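Local coordinates for aldose 1-epimerase (Caenorhabditis elegans, PDB 1LUR), which probably interconverts the alpha and beta anomers of aldose sugars such as galactose, at residues K45-D57 / C286-A299. Sequence-based numbering, arbitrary orientation.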
ATOM      1  N   LYS A  45      10.096 -11.610 -21.411  1.00 49.60           N
ATOM      2  CA  LYS A  45      10.581 -10.234 -21.399  1.00 49.03           C
ATOM      3  C   LYS A  45      10.364  -9.571 -20.037  1.00 49.21           C
ATOM      4  O   LYS A  45       9.264  -9.622 -19.482  1.00 48.48           O
ATOM      5  CB  LYS A  45       9.874  -9.417 -22.479  1.00 48.88           C
ATOM      6  CG  LYS A  45      10.274  -7.958 -22.501  1.00 49.73           C
ATOM      7  CD  LYS A  45       9.488  -7.187 -23.552  1.00 51.31           C
ATOM      8  CE  LYS A  45       9.867  -5.718 -23.551  1.00 52.15           C
ATOM      9  NZ  LYS A  45      11.327  -5.524 -23.786  1.00 53.55           N
ATOM     10  N   ASN A  46      11.418  -8.951 -19.509  1.00 49.07           N
ATOM     11  CA  ASN A  46      11.351  -8.274 -18.216  1.00 49.53           C
ATOM     12  C   ASN A  46      10.389  -7.096 -18.236  1.00 49.85           C
ATOM     13  O   ASN A  46      10.444  -6.238 -19.124  1.00 49.80           O
ATOM     14  CB  ASN A  46      12.736  -7.771 -17.798  1.00 49.96           C
ATOM     15  CG  ASN A  46      13.539  -8.813 -17.037  1.00 49.64           C
ATOM     16  OD1 ASN A  46      14.736  -8.640 -16.810  1.00 49.84           O
ATOM     17  ND2 ASN A  46      12.880  -9.890 -16.629  1.00 48.56           N
ATOM     18  N   GLN A  47       9.505  -7.059 -17.248  1.00 49.53           N
ATOM     19  CA  GLN A  47       8.532  -5.988 -17.145  1.00 48.58           C
ATOM     20  C   GLN A  47       8.549  -5.430 -15.732  1.00 47.19           C
ATOM     21  O   GLN A  47       8.570  -6.189 -14.758  1.00 45.97           O
ATOM     22  CB  GLN A  47       7.131  -6.503 -17.464  1.00 50.41           C
ATOM     23  CG  GLN A  47       6.075  -5.418 -17.417  1.00 53.32           C
ATOM     24  CD  GLN A  47       6.323  -4.339 -18.451  1.00 54.90           C
ATOM     25  OE1 GLN A  47       6.233  -4.590 -19.654  1.00 56.47           O
ATOM     26  NE2 GLN A  47       6.647  -3.134 -17.991  1.00 55.04           N
ATOM     27  N   ASP A  48       8.570  -4.106 -15.626  1.00 45.25           N
ATOM     28  CA  ASP A  48       8.578  -3.456 -14.323  1.00 43.56           C
ATOM     29  C   ASP A  48       7.095  -3.406 -13.979  1.00 42.69           C
ATOM     30  O   ASP A  48       6.314  -2.756 -14.675  1.00 41.27           O
ATOM     31  CB  ASP A  48       9.146  -2.041 -14.426  1.00 44.58           C
ATOM     32  CG  ASP A  48       9.504  -1.457 -13.068  1.00 45.71           C
ATOM     33  OD1 ASP A  48       8.745  -1.691 -12.099  1.00 45.03           O
ATOM     34  OD2 ASP A  48      10.537  -0.760 -12.973  1.00 43.71           O
ATOM     35  N   LEU A  49       6.712  -4.095 -12.911  1.00 40.73           N
ATOM     36  CA  LEU A  49       5.322  -4.140 -12.487  1.00 39.49           C
ATOM     37  C   LEU A  49       4.788  -2.959 -11.675  1.00 38.56           C
ATOM     38  O   LEU A  49       3.583  -2.864 -11.459  1.00 37.65           O
ATOM     39  CB  LEU A  49       5.081  -5.441 -11.721  1.00 38.95           C
ATOM     40  CG  LEU A  49       5.571  -6.709 -12.433  1.00 39.43           C
ATOM     41  CD1 LEU A  49       5.335  -7.916 -11.540  1.00 39.21           C
ATOM     42  CD2 LEU A  49       4.842  -6.873 -13.764  1.00 39.04           C
ATOM     43  N   VAL A  50       5.661  -2.063 -11.230  1.00 38.93           N
ATOM     44  CA  VAL A  50       5.202  -0.913 -10.449  1.00 38.73           C
ATOM     45  C   VAL A  50       5.622   0.424 -11.054  1.00 39.82           C
ATOM     46  O   VAL A  50       6.692   0.543 -11.661  1.00 39.62           O
ATOM     47  CB  VAL A  50       5.728  -0.966  -8.992  1.00 36.69           C
ATOM     48  CG1 VAL A  50       5.312  -2.274  -8.341  1.00 36.63           C
ATOM     49  CG2 VAL A  50       7.241  -0.810  -8.968  1.00 35.56           C
ATOM     50  N   LEU A  51       4.772   1.432 -10.890  1.00 41.12           N
ATOM     51  CA  LEU A  51       5.069   2.757 -11.420  1.00 42.55           C
ATOM     52  C   LEU A  51       6.209   3.334 -10.600  1.00 44.17           C
ATOM     53  O   LEU A  51       6.619   2.743  -9.600  1.00 44.09           O
ATOM     54  CB  LEU A  51       3.838   3.660 -11.327  1.00 42.44           C
ATOM     55  CG  LEU A  51       2.603   3.133 -12.062  1.00 42.90           C
ATOM     56  CD1 LEU A  51       1.459   4.126 -11.932  1.00 42.78           C
ATOM     57  CD2 LEU A  51       2.940   2.891 -13.529  1.00 41.98           C
ATOM     58  N   GLY A  52       6.726   4.481 -11.023  1.00 44.70           N
ATOM     59  CA  GLY A  52       7.817   5.093 -10.293  1.00 45.81           C
ATOM     60  C   GLY A  52       8.518   6.204 -11.052  1.00 46.69           C
ATOM     61  O   GLY A  52       7.929   6.851 -11.919  1.00 47.10           O
ATOM     62  N   PHE A  53       9.784   6.424 -10.719  1.00 46.96           N
ATOM     63  CA  PHE A  53      10.575   7.462 -11.362  1.00 48.26           C
ATOM     64  C   PHE A  53      11.985   6.958 -11.606  1.00 48.81           C
ATOM     65  O   PHE A  53      12.487   6.106 -10.872  1.00 48.63           O
ATOM     66  CB  PHE A  53      10.604   8.704 -10.472  1.00 49.05           C
ATOM     67  CG  PHE A  53       9.237   9.215 -10.117  1.00 49.43           C
ATOM     68  CD1 PHE A  53       8.424   9.796 -11.085  1.00 49.29           C
ATOM     69  CD2 PHE A  53       8.745   9.077  -8.821  1.00 49.52           C
ATOM     70  CE1 PHE A  53       7.137  10.233 -10.773  1.00 49.70           C
ATOM     71  CE2 PHE A  53       7.461   9.509  -8.496  1.00 49.55           C
ATOM     72  CZ  PHE A  53       6.653  10.089  -9.474  1.00 50.24           C
ATOM     73  N   ASP A  54      12.626   7.489 -12.641  1.00 49.60           N
ATOM     74  CA  ASP A  54      13.984   7.084 -12.979  1.00 50.09           C
ATOM     75  C   ASP A  54      15.040   7.688 -12.047  1.00 49.36           C
ATOM     76  O   ASP A  54      16.153   7.175 -11.957  1.00 49.29           O
ATOM     77  CB  ASP A  54      14.280   7.447 -14.444  1.00 51.67           C
ATOM     78  CG  ASP A  54      13.397   6.682 -15.431  1.00 53.30           C
ATOM     79  OD1 ASP A  54      13.368   7.049 -16.624  1.00 54.66           O
ATOM     80  OD2 ASP A  54      12.735   5.703 -15.021  1.00 55.01           O
ATOM     81  N   THR A  55      14.693   8.763 -11.342  1.00 49.41           N
ATOM     82  CA  THR A  55      15.642   9.400 -10.429  1.00 49.19           C
ATOM     83  C   THR A  55      15.145   9.454  -8.985  1.00 50.02           C
ATOM     84  O   THR A  55      13.945   9.428  -8.727  1.00 49.93           O
ATOM     85  CB  THR A  55      15.964  10.847 -10.866  1.00 49.75           C
ATOM     86  OG1 THR A  55      14.846  11.695 -10.578  1.00 48.15           O
ATOM     87  CG2 THR A  55      16.263  10.900 -12.357  1.00 48.85           C
ATOM     88  N   ILE A  56      16.085   9.550  -8.049  1.00 50.62           N
ATOM     89  CA  ILE A  56      15.763   9.613  -6.629  1.00 51.31           C
ATOM     90  C   ILE A  56      15.025  10.893  -6.264  1.00 51.70           C
ATOM     91  O   ILE A  56      14.031  10.867  -5.539  1.00 52.45           O
ATOM     92  CB  ILE A  56      17.041   9.538  -5.769  1.00 51.48           C
ATOM     93  CG1 ILE A  56      17.685   8.158  -5.916  1.00 52.85           C
ATOM     94  CG2 ILE A  56      16.711   9.830  -4.315  1.00 50.73           C
ATOM     95  CD1 ILE A  56      18.974   7.989  -5.124  1.00 53.61           C
ATOM     96  N   ASP A  57      15.512  12.019  -6.766  1.00 51.66           N
ATOM     97  CA  ASP A  57      14.879  13.294  -6.468  1.00 51.66           C
ATOM     98  C   ASP A  57      13.409  13.321  -6.879  1.00 50.41           C
ATOM     99  O   ASP A  57      12.579  13.896  -6.171  1.00 50.56           O
ATOM    100  CB  ASP A  57      15.641  14.430  -7.150  1.00 53.75           C
ATOM    101  CG  ASP A  57      15.563  15.726  -6.369  1.00 55.63           C
ATOM    102  OD1 ASP A  57      14.461  16.311  -6.285  1.00 56.56           O
ATOM    103  OD2 ASP A  57      16.605  16.153  -5.827  1.00 56.55           O
ATOM    104  N   CYS A 286       1.579  12.264 -13.712  1.00 59.80           N
ATOM    105  CA  CYS A 286       2.969  12.619 -13.446  1.00 60.85           C
ATOM    106  C   CYS A 286       3.917  11.969 -14.454  1.00 60.90           C
ATOM    107  O   CYS A 286       3.568  10.983 -15.104  1.00 60.63           O
ATOM    108  CB  CYS A 286       3.354  12.174 -12.033  1.00 61.68           C
ATOM    109  SG  CYS A 286       2.119  12.550 -10.758  1.00 65.13           S
ATOM    110  N   LYS A 287       5.116  12.530 -14.579  1.00 61.43           N
ATOM    111  CA  LYS A 287       6.118  12.006 -15.501  1.00 61.98           C
ATOM    112  C   LYS A 287       6.894  10.894 -14.804  1.00 61.64           C
ATOM    113  O   LYS A 287       7.773  11.162 -13.984  1.00 61.99           O
ATOM    114  CB  LYS A 287       7.084  13.115 -15.929  1.00 62.38           C
ATOM    115  CG  LYS A 287       8.198  12.639 -16.854  1.00 63.97           C
ATOM    116  CD  LYS A 287       9.174  13.759 -17.204  1.00 64.94           C
ATOM    117  CE  LYS A 287       8.518  14.837 -18.061  1.00 65.23           C
ATOM    118  NZ  LYS A 287       7.997  14.286 -19.343  1.00 65.81           N
ATOM    119  N   GLY A 288       6.569   9.648 -15.137  1.00 61.32           N
ATOM    120  CA  GLY A 288       7.247   8.520 -14.524  1.00 60.56           C
ATOM    121  C   GLY A 288       8.412   7.925 -15.288  1.00 60.11           C
ATOM    122  O   GLY A 288       9.073   8.604 -16.075  1.00 59.52           O
ATOM    123  N   LYS A 289       8.658   6.642 -15.039  1.00 60.06           N
ATOM    124  CA  LYS A 289       9.741   5.896 -15.676  1.00 60.54           C
ATOM    125  C   LYS A 289       9.724   6.038 -17.198  1.00 60.82           C
ATOM    126  O   LYS A 289       8.662   6.196 -17.806  1.00 60.43           O
ATOM    127  CB  LYS A 289       9.634   4.410 -15.315  1.00 59.58           C
ATOM    128  CG  LYS A 289       9.515   4.121 -13.825  1.00 58.70           C
ATOM    129  CD  LYS A 289       9.321   2.628 -13.577  1.00 58.09           C
ATOM    130  CE  LYS A 289       9.145   2.320 -12.095  1.00 57.48           C
ATOM    131  NZ  LYS A 289      10.308   2.783 -11.295  1.00 57.79           N
ATOM    132  N   LYS A 290      10.909   5.969 -17.803  1.00 61.45           N
ATOM    133  CA  LYS A 290      11.054   6.084 -19.254  1.00 62.16           C
ATOM    134  C   LYS A 290      10.563   7.446 -19.740  1.00 62.36           C
ATOM    135  O   LYS A 290      10.393   7.657 -20.940  1.00 62.91           O
ATOM    136  CB  LYS A 290      10.246   4.988 -19.959  1.00 62.67           C
ATOM    137  CG  LYS A 290      10.550   3.555 -19.525  1.00 64.04           C
ATOM    138  CD  LYS A 290      11.683   2.928 -20.331  1.00 64.36           C
ATOM    139  CE  LYS A 290      13.023   3.571 -20.020  1.00 65.29           C
ATOM    140  NZ  LYS A 290      13.394   3.393 -18.586  1.00 65.11           N
ATOM    141  N   GLY A 291      10.335   8.366 -18.807  1.00 62.12           N
ATOM    142  CA  GLY A 291       9.861   9.685 -19.183  1.00 61.78           C
ATOM    143  C   GLY A 291       8.395   9.603 -19.562  1.00 61.52           C
ATOM    144  O   GLY A 291       7.822  10.547 -20.108  1.00 61.57           O
ATOM    145  N   GLU A 292       7.791   8.456 -19.262  1.00 60.60           N
ATOM    146  CA  GLU A 292       6.385   8.204 -19.557  1.00 59.81           C
ATOM    147  C   GLU A 292       5.454   9.142 -18.794  1.00 60.32           C
ATOM    148  O   GLU A 292       5.764   9.585 -17.687  1.00 60.04           O
ATOM    149  CB  GLU A 292       6.037   6.758 -19.205  1.00 60.20           C
ATOM    150  CG  GLU A 292       4.673   6.303 -19.700  1.00 59.72           C
ATOM    151  CD  GLU A 292       4.311   4.923 -19.195  1.00 59.94           C
ATOM    152  OE1 GLU A 292       5.234   4.104 -18.994  1.00 60.13           O
ATOM    153  OE2 GLU A 292       3.104   4.647 -19.021  1.00 59.81           O
ATOM    154  N   HIS A 293       4.304   9.427 -19.397  1.00 60.37           N
ATOM    155  CA  HIS A 293       3.301  10.306 -18.807  1.00 60.46           C
ATOM    156  C   HIS A 293       2.137   9.481 -18.263  1.00 59.94           C
ATOM    157  O   HIS A 293       1.253   9.078 -19.021  1.00 59.76           O
ATOM    158  CB  HIS A 293       2.778  11.281 -19.867  1.00 61.61           C
ATOM    159  CG  HIS A 293       1.552  12.036 -19.450  1.00 62.95           C
ATOM    160  ND1 HIS A 293       0.649  12.543 -20.358  1.00 63.16           N
ATOM    161  CD2 HIS A 293       1.082  12.373 -18.225  1.00 63.79           C
ATOM    162  CE1 HIS A 293      -0.327  13.158 -19.713  1.00 63.39           C
ATOM    163  NE2 HIS A 293      -0.087  13.069 -18.417  1.00 64.37           N
ATOM    164  N   TYR A 294       2.129   9.236 -16.956  1.00 59.01           N
ATOM    165  CA  TYR A 294       1.051   8.457 -16.356  1.00 58.52           C
ATOM    166  C   TYR A 294      -0.233   9.274 -16.389  1.00 58.49           C
ATOM    167  O   TYR A 294      -0.225  10.469 -16.095  1.00 58.86           O
ATOM    168  CB  TYR A 294       1.386   8.080 -14.908  1.00 57.76           C
ATOM    169  CG  TYR A 294       2.681   7.315 -14.740  1.00 56.87           C
ATOM    170  CD1 TYR A 294       3.047   6.312 -15.638  1.00 56.22           C
ATOM    171  CD2 TYR A 294       3.535   7.582 -13.669  1.00 56.54           C
ATOM    172  CE1 TYR A 294       4.234   5.594 -15.474  1.00 55.61           C
ATOM    173  CE2 TYR A 294       4.720   6.868 -13.494  1.00 55.31           C
ATOM    174  CZ  TYR A 294       5.063   5.878 -14.401  1.00 55.52           C
ATOM    175  OH  TYR A 294       6.240   5.182 -14.239  1.00 54.51           O
ATOM    176  N   LYS A 295      -1.337   8.625 -16.741  1.00 58.79           N
ATOM    177  CA  LYS A 295      -2.624   9.303 -16.814  1.00 58.80           C
ATOM    178  C   LYS A 295      -3.681   8.531 -16.030  1.00 58.10           C
ATOM    179  O   LYS A 295      -3.382   7.514 -15.406  1.00 58.25           O
ATOM    180  CB  LYS A 295      -3.039   9.447 -18.282  1.00 60.28           C
ATOM    181  CG  LYS A 295      -3.739  10.757 -18.632  1.00 62.40           C
ATOM    182  CD  LYS A 295      -3.735  10.978 -20.148  1.00 63.64           C
ATOM    183  CE  LYS A 295      -4.332  12.325 -20.549  1.00 64.52           C
ATOM    184  NZ  LYS A 295      -5.810  12.384 -20.364  1.00 65.10           N
ATOM    185  N   ALA A 296      -4.918   9.016 -16.066  1.00 56.90           N
ATOM    186  CA  ALA A 296      -6.018   8.373 -15.355  1.00 55.93           C
ATOM    187  C   ALA A 296      -6.072   6.857 -15.541  1.00 55.46           C
ATOM    188  O   ALA A 296      -5.852   6.341 -16.639  1.00 55.21           O
ATOM    189  CB  ALA A 296      -7.343   8.996 -15.778  1.00 56.81           C
ATOM    190  N   ASN A 297      -6.371   6.157 -14.450  1.00 53.78           N
ATOM    191  CA  ASN A 297      -6.471   4.702 -14.436  1.00 52.61           C
ATOM    192  C   ASN A 297      -5.245   3.971 -14.990  1.00 51.11           C
ATOM    193  O   ASN A 297      -5.360   2.850 -15.490  1.00 50.93           O
ATOM    194  CB  ASN A 297      -7.727   4.252 -15.197  1.00 53.41           C
ATOM    195  CG  ASN A 297      -9.007   4.838 -14.614  1.00 54.15           C
ATOM    196  OD1 ASN A 297      -9.231   4.794 -13.404  1.00 54.76           O
ATOM    197  ND2 ASN A 297      -9.857   5.380 -15.477  1.00 53.96           N
ATOM    198  N   LYS A 298      -4.075   4.597 -14.892  1.00 49.12           N
ATOM    199  CA  LYS A 298      -2.839   3.994 -15.381  1.00 48.12           C
ATOM    200  C   LYS A 298      -2.496   2.696 -14.651  1.00 47.79           C
ATOM    201  O   LYS A 298      -2.177   1.683 -15.276  1.00 47.53           O
ATOM    202  CB  LYS A 298      -1.674   4.976 -15.230  1.00 48.06           C
ATOM    203  CG  LYS A 298      -0.290   4.347 -15.375  1.00 49.17           C
ATOM    204  CD  LYS A 298      -0.095   3.680 -16.732  1.00 50.77           C
ATOM    205  CE  LYS A 298       1.304   3.085 -16.864  1.00 50.97           C
ATOM    206  NZ  LYS A 298       1.514   2.431 -18.192  1.00 52.84           N
ATOM    207  N   ALA A 299      -2.550   2.726 -13.324  1.00 46.35           N
ATOM    208  CA  ALA A 299      -2.238   1.536 -12.547  1.00 45.08           C
ATOM    209  C   ALA A 299      -3.258   1.261 -11.458  1.00 43.56           C
ATOM    210  O   ALA A 299      -4.271   1.953 -11.331  1.00 44.31           O
ATOM    211  CB  ALA A 299      -0.845   1.663 -11.934  1.00 45.19           C
TER
HETATM  212  O   HOH W   1      13.147   3.408 -11.181  1.00 49.72           O
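Phe53 and Lys289 bring the two backbones to a CA-CA distance of 4.7 Å, and a weak, bent bond from Lys289 N to Gly52 O (N-H...O angle 122°) links them. Lys289 N also donates to Tyr294 OH, at 2.9 Å. Leu51 CD2 sits over one face of the Tyr294 ring, 4.0 Å from its centroid, a CH-pi contact, while Gly52 O lies in plane at the ring's edge. Leu51 CD1 presses on Ala299 CB at 3.4 Å, a short approach for two methyl carbons. With an alanine in place of Tyr294 the ring and hydroxyl are gone, which is likely to open a gap beside Leu51 CD2 and leave Lys289 N with just its weak bond to Gly52 O. The backbone bonds Tyr294 N to Cys286 O and Gly288 N to Glu292 O mark 286-294 as a beta hairpin, packed here against the loop leaving strand 46-48, within the beta-sandwich characteristic of galactose mutarotases. Lys289 runs extended past Gly52 until chi4 (-58°) bends its end, and NZ is hydrogen-bonded to Ala35 O on strand 33-40; Asp48 OD2 is a long salt-bridge partner of NZ at 3.9 Å. Near the hairpin's turn, Asp54 OD1 accepts from Lys290 N at 2.9 Å on its syn side, 20° out of the carboxylate plane.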